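PDB 3F52: clp gene regulator (ClgR) from Corynebacterium glutamicum, which probably binds promoter DNA through a helix-turn-helix domain and activates transcription, as a regulator of the clp protease genes. Local coordinates for residues R26-A31 with E62-V68; F36-K40 with A79-S83; L33-R37 with L58-R63. One frame throughout, in Å; residues are numbered along the deposited sequence.

From the N terminus, the first helix of the domain, 25-40, supplies one side of all three contacts. Its early turns, 26-31, meet 62-68 in contact 1, closing a loop that holds the rest of helix 25-40 and the helix-turn-helix pair 44-51 and 55-62. Contact 3, 33-37 with 58-63, closes a shorter loop around helix 44-51, nested inside the first, and shares E62 and R63 with contact 1. Contact 2, 36-40 with 79-83, shares F36 and R37 with contact 3; its loop runs from 40 to 79, reaching the end of helix 70-80, and crosses contact 1. One helix thus ties the probable recognition helix, the linker after it and the end of helix 70-80 into one all-helical domain.

Contact 1: residues R26-A31 with E62-V68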
loop_
_atom_site.group_PDB
_atom_site.type_symbol
_atom_site.label_atom_id
_atom_site.label_comp_id
_atom_site.label_asym_id
_atom_site.label_seq_id
_atom_site.Cartn_x
_atom_site.Cartn_y
_atom_site.Cartn_z
ATOM N N ARG B 26 -4.032 -0.236 -4.990
ATOM C CA ARG B 26 -5.328 -0.259 -4.329
ATOM C C ARG B 26 -6.162 -1.462 -4.756
ATOM O O ARG B 26 -6.927 -1.964 -3.954
ATOM C CB ARG B 26 -6.105 1.062 -4.499
ATOM C CG ARG B 26 -6.340 1.488 -5.950
ATOM C CD ARG B 26 -7.448 2.569 -5.953
ATOM N NE ARG B 26 -7.749 3.094 -7.283
ATOM C CZ ARG B 26 -7.063 4.058 -7.896
ATOM N NH1 ARG B 26 -7.435 4.440 -9.110
ATOM N NH2 ARG B 26 -5.960 4.584 -7.326
ATOM N N GLU B 27 -6.028 -1.883 -6.021
ATOM C CA GLU B 27 -6.645 -3.105 -6.540
ATOM C C GLU B 27 -6.091 -4.357 -5.866
ATOM O O GLU B 27 -6.847 -5.234 -5.451
ATOM C CB GLU B 27 -6.432 -3.193 -8.039
ATOM C CG GLU B 27 -7.240 -2.108 -8.787
ATOM C CD GLU B 27 -6.942 -2.021 -10.252
ATOM O OE1 GLU B 27 -5.840 -2.440 -10.665
ATOM O OE2 GLU B 27 -7.808 -1.506 -10.998
ATOM N N ALA B 28 -4.769 -4.426 -5.750
ATOM C CA ALA B 28 -4.131 -5.592 -5.123
ATOM C C ALA B 28 -4.498 -5.637 -3.617
ATOM O O ALA B 28 -4.859 -6.686 -3.087
ATOM C CB ALA B 28 -2.592 -5.518 -5.331
ATOM N N LEU B 29 -4.414 -4.508 -2.942
ATOM C CA LEU B 29 -4.797 -4.419 -1.535
ATOM C C LEU B 29 -6.269 -4.751 -1.328
ATOM O O LEU B 29 -6.634 -5.452 -0.368
ATOM C CB LEU B 29 -4.533 -3.004 -1.037
ATOM C CG LEU B 29 -4.134 -2.616 0.373
ATOM C CD1 LEU B 29 -2.924 -3.433 0.815
ATOM C CD2 LEU B 29 -3.795 -1.076 0.444
ATOM N N GLY B 30 -7.126 -4.237 -2.219
ATOM C CA GLY B 30 -8.567 -4.572 -2.114
ATOM C C GLY B 30 -8.833 -6.062 -2.265
ATOM O O GLY B 30 -9.643 -6.644 -1.545
ATOM N N ALA B 31 -8.156 -6.690 -3.213
ATOM C CA ALA B 31 -8.307 -8.126 -3.452
ATOM C C ALA B 31 -7.826 -8.926 -2.226
ATOM O O ALA B 31 -8.457 -9.920 -1.847
ATOM C CB ALA B 31 -7.562 -8.541 -4.699
ATOM N N GLU B 62 -12.538 -2.843 -1.630
ATOM C CA GLU B 62 -12.250 -4.216 -2.074
ATOM C C GLU B 62 -12.082 -4.326 -3.588
ATOM O O GLU B 62 -11.275 -5.131 -4.066
ATOM C CB GLU B 62 -13.326 -5.190 -1.611
ATOM C CG GLU B 62 -13.311 -5.438 -0.113
ATOM C CD GLU B 62 -14.302 -6.528 0.339
ATOM O OE1 GLU B 62 -15.136 -6.982 -0.471
ATOM O OE2 GLU B 62 -14.227 -6.938 1.515
ATOM N N ARG B 63 -12.796 -3.470 -4.328
ATOM C CA ARG B 63 -12.711 -3.472 -5.785
ATOM C C ARG B 63 -11.597 -2.582 -6.372
ATOM O O ARG B 63 -11.504 -2.445 -7.587
ATOM C CB ARG B 63 -14.078 -3.116 -6.399
ATOM C CG ARG B 63 -15.041 -4.306 -6.333
ATOM C CD ARG B 63 -16.344 -4.038 -7.063
ATOM N NE ARG B 63 -17.170 -3.064 -6.356
ATOM C CZ ARG B 63 -17.277 -1.780 -6.681
ATOM N NH1 ARG B 63 -18.080 -1.000 -5.953
ATOM N NH2 ARG B 63 -16.615 -1.279 -7.726
ATOM N N GLY B 64 -10.772 -1.984 -5.513
ATOM C CA GLY B 64 -9.637 -1.174 -5.983
ATOM C C GLY B 64 -10.089 0.161 -6.495
ATOM O O GLY B 64 -9.481 0.738 -7.400
ATOM N N ARG B 65 -11.179 0.671 -5.913
ATOM C CA ARG B 65 -11.718 1.968 -6.343
ATOM C C ARG B 65 -11.683 3.040 -5.256
ATOM O O ARG B 65 -12.307 4.110 -5.402
ATOM C CB ARG B 65 -13.135 1.783 -6.885
ATOM C CG ARG B 65 -13.213 0.734 -8.030
ATOM C CD ARG B 65 -12.438 1.256 -9.277
ATOM N NE ARG B 65 -12.452 0.306 -10.390
ATOM C CZ ARG B 65 -11.405 -0.428 -10.773
ATOM N NH1 ARG B 65 -11.539 -1.274 -11.805
ATOM N NH2 ARG B 65 -10.251 -0.315 -10.137
ATOM N N LYS B 66 -10.961 2.756 -4.172
ATOM C CA LYS B 66 -10.707 3.757 -3.135
ATOM C C LYS B 66 -9.261 3.747 -2.713
ATOM O O LYS B 66 -8.696 2.684 -2.469
ATOM C CB LYS B 66 -11.531 3.456 -1.879
ATOM C CG LYS B 66 -12.967 3.696 -1.998
ATOM C CD LYS B 66 -13.304 5.161 -1.845
ATOM C CE LYS B 66 -14.807 5.322 -1.715
ATOM N NZ LYS B 66 -15.234 6.694 -2.074
ATOM N N GLU B 67 -8.672 4.927 -2.592
ATOM C CA GLU B 67 -7.385 5.053 -1.935
ATOM C C GLU B 67 -7.635 5.249 -0.429
ATOM O O GLU B 67 -8.257 6.248 -0.040
ATOM C CB GLU B 67 -6.642 6.258 -2.504
ATOM C CG GLU B 67 -6.059 6.062 -3.908
ATOM C CD GLU B 67 -4.875 5.092 -3.914
ATOM O OE1 GLU B 67 -3.962 5.180 -3.039
ATOM O OE2 GLU B 67 -4.875 4.218 -4.791
ATOM N N VAL B 68 -7.159 4.316 0.388
ATOM C CA VAL B 68 -7.464 4.259 1.837
ATOM C C VAL B 68 -6.315 4.899 2.604
ATOM O O VAL B 68 -5.162 4.705 2.228
ATOM C CB VAL B 68 -7.702 2.771 2.302
ATOM C CG1 VAL B 68 -6.453 1.888 2.172
ATOM C CG2 VAL B 68 -8.227 2.696 3.736
HETATM O O HOH W 1 -9.572 -5.248 -6.226
HETATM O O HOH W 2 -9.093 -2.512 -13.025
#
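The carbonyl oxygen G64 O is approached by two arginines: R26 NE reaches it from helix 25-40 at 2.9 Å, a weak, bent bond, and R65 NH2 from its own loop at 3.0 Å. G64, just past the end of helix 55-62, probably the recognition helix of this helix-turn-helix domain, takes positive phi and forms a Schellman motif. The backbones nearly touch here, with E27 CA 3.6 Å from G64 CA, closeness permitted by a residue that has no side chain. R26 starts in the crowded position, its CG between backbone N and carbonyl carbon (chi1 57°), and then runs extended over the loop. Its NH2 meets E67 OE2 at 2.8 Å in a salt bridge, with the guanidinium and carboxylate planes almost perpendicular. That oxygen also bonds S70 of the second subunit, while R26 pairs with E71 of the same neighbour, so the contact reaches into the dimer interface. On the next residue, E27 OE2 offers its anti lone pair to R65 NH2 at 2.9 Å, in the guanidinium plane, and a water spans E27 OE2 and R65 NH1. On the same residue's backbone, another water donates to E27 O and E62 O, at 2.8 Å each.

Contact 2: residues F36-K40 with A79-S83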
loop_
_atom_site.group_PDB
_atom_site.type_symbol
_atom_site.label_atom_id
_atom_site.label_comp_id
_atom_site.label_asym_id
_atom_site.label_seq_id
_atom_site.Cartn_x
_atom_site.Cartn_y
_atom_site.Cartn_z
ATOM N N PHE B 36 -9.073 -11.987 2.883
ATOM C CA PHE B 36 -9.013 -12.103 4.348
ATOM C C PHE B 36 -10.424 -12.117 4.943
ATOM O O PHE B 36 -10.694 -12.830 5.914
ATOM C CB PHE B 36 -8.213 -10.963 4.985
ATOM C CG PHE B 36 -6.720 -11.204 5.041
ATOM C CD1 PHE B 36 -5.922 -11.026 3.902
ATOM C CD2 PHE B 36 -6.109 -11.601 6.226
ATOM C CE1 PHE B 36 -4.527 -11.232 3.947
ATOM C CE2 PHE B 36 -4.706 -11.808 6.295
ATOM C CZ PHE B 36 -3.921 -11.629 5.145
ATOM N N ARG B 37 -11.317 -11.320 4.366
ATOM C CA ARG B 37 -12.721 -11.299 4.816
ATOM C C ARG B 37 -13.421 -12.617 4.510
ATOM O O ARG B 37 -14.158 -13.158 5.352
ATOM C CB ARG B 37 -13.483 -10.120 4.182
ATOM C CG ARG B 37 -14.948 -10.056 4.606
ATOM C CD ARG B 37 -15.652 -8.792 4.118
ATOM N NE ARG B 37 -15.754 -8.700 2.663
ATOM C CZ ARG B 37 -16.601 -9.401 1.909
ATOM N NH1 ARG B 37 -17.430 -10.298 2.446
ATOM N NH2 ARG B 37 -16.618 -9.211 0.599
ATOM N N ALA B 38 -13.189 -13.144 3.310
ATOM C CA ALA B 38 -13.805 -14.404 2.899
ATOM C C ALA B 38 -13.306 -15.551 3.758
ATOM O O ALA B 38 -14.090 -16.422 4.150
ATOM C CB ALA B 38 -13.546 -14.679 1.432
ATOM N N ASP B 39 -12.007 -15.544 4.062
ATOM C CA ASP B 39 -11.405 -16.570 4.915
ATOM C C ASP B 39 -12.057 -16.591 6.292
ATOM O O ASP B 39 -12.223 -17.654 6.894
ATOM C CB ASP B 39 -9.895 -16.342 5.089
ATOM C CG ASP B 39 -9.073 -16.772 3.866
ATOM O OD1 ASP B 39 -9.615 -17.454 2.965
ATOM O OD2 ASP B 39 -7.867 -16.426 3.814
ATOM N N LYS B 40 -12.391 -15.406 6.793
ATOM C CA LYS B 40 -12.945 -15.271 8.134
ATOM C C LYS B 40 -14.454 -15.524 8.138
ATOM O O LYS B 40 -15.069 -15.637 9.203
ATOM C CB LYS B 40 -12.603 -13.898 8.716
ATOM C CG LYS B 40 -12.295 -13.948 10.187
ATOM C CD LYS B 40 -12.162 -12.567 10.782
ATOM C CE LYS B 40 -11.834 -12.652 12.272
ATOM N NZ LYS B 40 -10.496 -13.266 12.532
ATOM N N ALA B 79 -10.235 -5.043 12.603
ATOM C CA ALA B 79 -11.572 -5.653 12.574
ATOM C C ALA B 79 -11.573 -7.074 11.978
ATOM O O ALA B 79 -12.377 -7.913 12.379
ATOM C CB ALA B 79 -12.544 -4.763 11.847
ATOM N N LEU B 80 -10.676 -7.339 11.032
ATOM C CA LEU B 80 -10.472 -8.691 10.488
ATOM C C LEU B 80 -9.570 -9.552 11.366
ATOM O O LEU B 80 -9.448 -10.762 11.144
ATOM C CB LEU B 80 -9.850 -8.616 9.085
ATOM C CG LEU B 80 -10.731 -8.239 7.888
ATOM C CD1 LEU B 80 -9.864 -7.853 6.698
ATOM C CD2 LEU B 80 -11.698 -9.377 7.547
ATOM N N GLY B 81 -8.911 -8.939 12.344
ATOM C CA GLY B 81 -7.959 -9.663 13.188
ATOM C C GLY B 81 -6.707 -10.027 12.411
ATOM O O GLY B 81 -6.029 -11.006 12.730
ATOM N N ALA B 82 -6.403 -9.221 11.395
ATOM C CA ALA B 82 -5.267 -9.442 10.509
ATOM C C ALA B 82 -4.240 -8.341 10.742
ATOM O O ALA B 82 -4.615 -7.226 11.109
ATOM C CB ALA B 82 -5.748 -9.419 9.050
ATOM N N SER B 83 -2.950 -8.633 10.562
ATOM C CA SER B 83 -1.975 -7.528 10.543
ATOM C C SER B 83 -1.969 -6.856 9.177
ATOM O O SER B 83 -2.283 -7.490 8.166
ATOM C CB SER B 83 -0.563 -7.976 10.922
ATOM O OG SER B 83 -0.018 -8.847 9.943
#
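L80, in the last turn of helix 70-80, spreads its two methyl groups over the C-terminal part of helix 25-40: CD1 lies 3.9 Å from F36 CB, and CD2 presses on the backbone of the next residue, 3.5 Å from R37 CA. In this Cro/C1-type helix-turn-helix domain, a buried leucine and a lysine bond join the end of helix 70-80 to the first helix. R37 contributes the aliphatic root of its side chain; its charged end leads away to E62 and to V42 O. The lysine bond is made to the same leucine. K40 runs extended alongside the helix end and bends only at its last torsion (chi4 65°), bringing NZ to L80 O at 3.0 Å. The ammonium lies above the carbonyl plane, 44° out of it, and CE is nearly as close to the oxygen, so the chain leans over this carbonyl as it bonds it. G81, the first residue past the helix, has positive phi and forms a Schellman motif, turning the chain toward helix 84-92. A82 points its methyl back at helix 25-40, with CB 3.6 Å from F36 CD2 and 3.8 Å from F36 CE2, an oblique approach to the ring. V87 of helix 84-92 touches both F36 and A82, so the phenyl group joins three parts of the fold. S83 then serves as N-cap of helix 84-92, its OG hydrogen-bonded to D86 N.

Contact 3: residues L33-R37 with L58-R63; sequences LRSFR and LSELER
R37 lays the NE side of its guanidinium along the carboxylate of E62, so that two nitrogens grip two oxygens: NE bonds OE2 at 2.6 Å, and R37 NH2 bonds E62 OE1 at 2.9 Å. Both bonds are nearly straight, both use syn lone pairs, and the two flat groups lie only 10° apart. This side-on, bidentate salt bridge fixes the rotation of the carboxylate and links the first helix of the helix-turn-helix domain to the probable recognition helix. A bend in the arginine chain (chi3 64°) turns the guanidinium edge to its partner. E62 OE2 takes a further bond from a water at 2.9 Å, which bonds L33 O weakly. R34 comes to the same glutamate from another direction: its CB and CG brush the carboxylate, R34 CG lying 3.9 Å from E62 OE1, while its NH1 passes near the backbone E62 O without the angle of a hydrogen bond. Apart from these polar contacts, L33 CD1 packs on L61 CD2 at 3.8 Å. The short helical segments run at 117° to one another with axes 10.6 Å apart, a spacing bridged by these side chains. Around them, L44 and L47 of helix 44-51 pack against R37, L44 also touches E62, and L33 also touches C77 and L80 of helix 70-80 and V87 of helix 84-92.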
loop_
_atom_site.group_PDB
_atom_site.type_symbol
_atom_site.label_atom_id
_atom_site.label_comp_id
_atom_site.label_asym_id
_atom_site.label_seq_id
_atom_site.Cartn_x
_atom_site.Cartn_y
_atom_site.Cartn_z
ATOM N N LEU B 33 -7.744 -7.796 0.976
ATOM C CA LEU B 33 -8.764 -7.564 2.012
ATOM C C LEU B 33 -9.969 -8.453 1.803
ATOM O O LEU B 33 -10.464 -9.060 2.757
ATOM C CB LEU B 33 -9.185 -6.097 2.034
ATOM C CG LEU B 33 -8.153 -5.123 2.648
ATOM C CD1 LEU B 33 -8.498 -3.686 2.279
ATOM C CD2 LEU B 33 -8.037 -5.290 4.193
ATOM N N ARG B 34 -10.431 -8.552 0.562
ATOM C CA ARG B 34 -11.570 -9.421 0.246
ATOM C C ARG B 34 -11.276 -10.885 0.611
ATOM O O ARG B 34 -12.113 -11.578 1.208
ATOM C CB ARG B 34 -11.952 -9.318 -1.232
ATOM C CG ARG B 34 -13.213 -10.152 -1.565
ATOM C CD ARG B 34 -13.499 -10.258 -3.074
ATOM N NE ARG B 34 -13.410 -8.974 -3.783
ATOM C CZ ARG B 34 -12.448 -8.659 -4.666
ATOM N NH1 ARG B 34 -12.463 -7.466 -5.247
ATOM N NH2 ARG B 34 -11.486 -9.549 -4.990
ATOM N N SER B 35 -10.072 -11.350 0.278
ATOM C CA SER B 35 -9.721 -12.726 0.597
ATOM C C SER B 35 -9.597 -12.958 2.126
ATOM O O SER B 35 -10.038 -14.002 2.614
ATOM C CB SER B 35 -8.498 -13.213 -0.202
ATOM O OG SER B 35 -7.306 -12.838 0.424
ATOM N N PHE B 36 -9.073 -11.987 2.883
ATOM C CA PHE B 36 -9.013 -12.103 4.348
ATOM C C PHE B 36 -10.424 -12.117 4.943
ATOM O O PHE B 36 -10.694 -12.830 5.914
ATOM C CB PHE B 36 -8.213 -10.963 4.985
ATOM C CG PHE B 36 -6.720 -11.204 5.041
ATOM C CD1 PHE B 36 -5.922 -11.026 3.902
ATOM C CD2 PHE B 36 -6.109 -11.601 6.226
ATOM C CE1 PHE B 36 -4.527 -11.232 3.947
ATOM C CE2 PHE B 36 -4.706 -11.808 6.295
ATOM C CZ PHE B 36 -3.921 -11.629 5.145
ATOM N N ARG B 37 -11.317 -11.320 4.366
ATOM C CA ARG B 37 -12.721 -11.299 4.816
ATOM C C ARG B 37 -13.421 -12.617 4.510
ATOM O O ARG B 37 -14.158 -13.158 5.352
ATOM C CB ARG B 37 -13.483 -10.120 4.182
ATOM C CG ARG B 37 -14.948 -10.056 4.606
ATOM C CD ARG B 37 -15.652 -8.792 4.118
ATOM N NE ARG B 37 -15.754 -8.700 2.663
ATOM C CZ ARG B 37 -16.601 -9.401 1.909
ATOM N NH1 ARG B 37 -17.430 -10.298 2.446
ATOM N NH2 ARG B 37 -16.618 -9.211 0.599
ATOM N N LEU B 58 -16.654 -0.020 1.688
ATOM C CA LEU B 58 -15.873 -1.239 1.779
ATOM C C LEU B 58 -15.829 -1.964 0.443
ATOM O O LEU B 58 -14.775 -2.477 0.051
ATOM C CB LEU B 58 -16.428 -2.175 2.867
ATOM C CG LEU B 58 -15.599 -3.459 3.057
ATOM C CD1 LEU B 58 -14.097 -3.195 3.331
ATOM C CD2 LEU B 58 -16.200 -4.359 4.143
ATOM N N SER B 59 -16.973 -2.019 -0.237
ATOM C CA SER B 59 -17.063 -2.695 -1.523
ATOM C C SER B 59 -16.114 -2.024 -2.529
ATOM O O SER B 59 -15.344 -2.706 -3.226
ATOM C CB SER B 59 -18.491 -2.670 -2.033
ATOM O OG SER B 59 -18.565 -3.240 -3.329
ATOM N N GLU B 60 -16.168 -0.690 -2.595
ATOM C CA GLU B 60 -15.253 0.087 -3.462
ATOM C C GLU B 60 -13.775 -0.085 -3.072
ATOM O O GLU B 60 -12.912 -0.205 -3.943
ATOM C CB GLU B 60 -15.657 1.566 -3.511
ATOM C CG GLU B 60 -16.907 1.757 -4.367
ATOM C CD GLU B 60 -17.554 3.092 -4.161
ATOM O OE1 GLU B 60 -16.981 3.914 -3.392
ATOM O OE2 GLU B 60 -18.644 3.308 -4.753
ATOM N N LEU B 61 -13.488 -0.147 -1.769
ATOM C CA LEU B 61 -12.117 -0.458 -1.320
ATOM C C LEU B 61 -11.673 -1.840 -1.838
ATOM O O LEU B 61 -10.570 -1.991 -2.409
ATOM C CB LEU B 61 -12.029 -0.400 0.213
ATOM C CG LEU B 61 -10.691 -0.815 0.849
ATOM C CD1 LEU B 61 -9.516 -0.012 0.242
ATOM C CD2 LEU B 61 -10.735 -0.647 2.388
ATOM N N GLU B 62 -12.538 -2.843 -1.630
ATOM C CA GLU B 62 -12.250 -4.216 -2.074
ATOM C C GLU B 62 -12.082 -4.326 -3.588
ATOM O O GLU B 62 -11.275 -5.131 -4.066
ATOM C CB GLU B 62 -13.326 -5.190 -1.611
ATOM C CG GLU B 62 -13.311 -5.438 -0.113
ATOM C CD GLU B 62 -14.302 -6.528 0.339
ATOM O OE1 GLU B 62 -15.136 -6.982 -0.471
ATOM O OE2 GLU B 62 -14.227 -6.938 1.515
ATOM N N ARG B 63 -12.796 -3.470 -4.328
ATOM C CA ARG B 63 -12.711 -3.472 -5.785
ATOM C C ARG B 63 -11.597 -2.582 -6.372
ATOM O O ARG B 63 -11.504 -2.445 -7.587
ATOM C CB ARG B 63 -14.078 -3.116 -6.399
ATOM C CG ARG B 63 -15.041 -4.306 -6.333
ATOM C CD ARG B 63 -16.344 -4.038 -7.063
ATOM N NE ARG B 63 -17.170 -3.064 -6.356
ATOM C CZ ARG B 63 -17.277 -1.780 -6.681
ATOM N NH1 ARG B 63 -18.080 -1.000 -5.953
ATOM N NH2 ARG B 63 -16.615 -1.279 -7.726
HETATM O O HOH W 3 -12.237 -6.763 3.563
#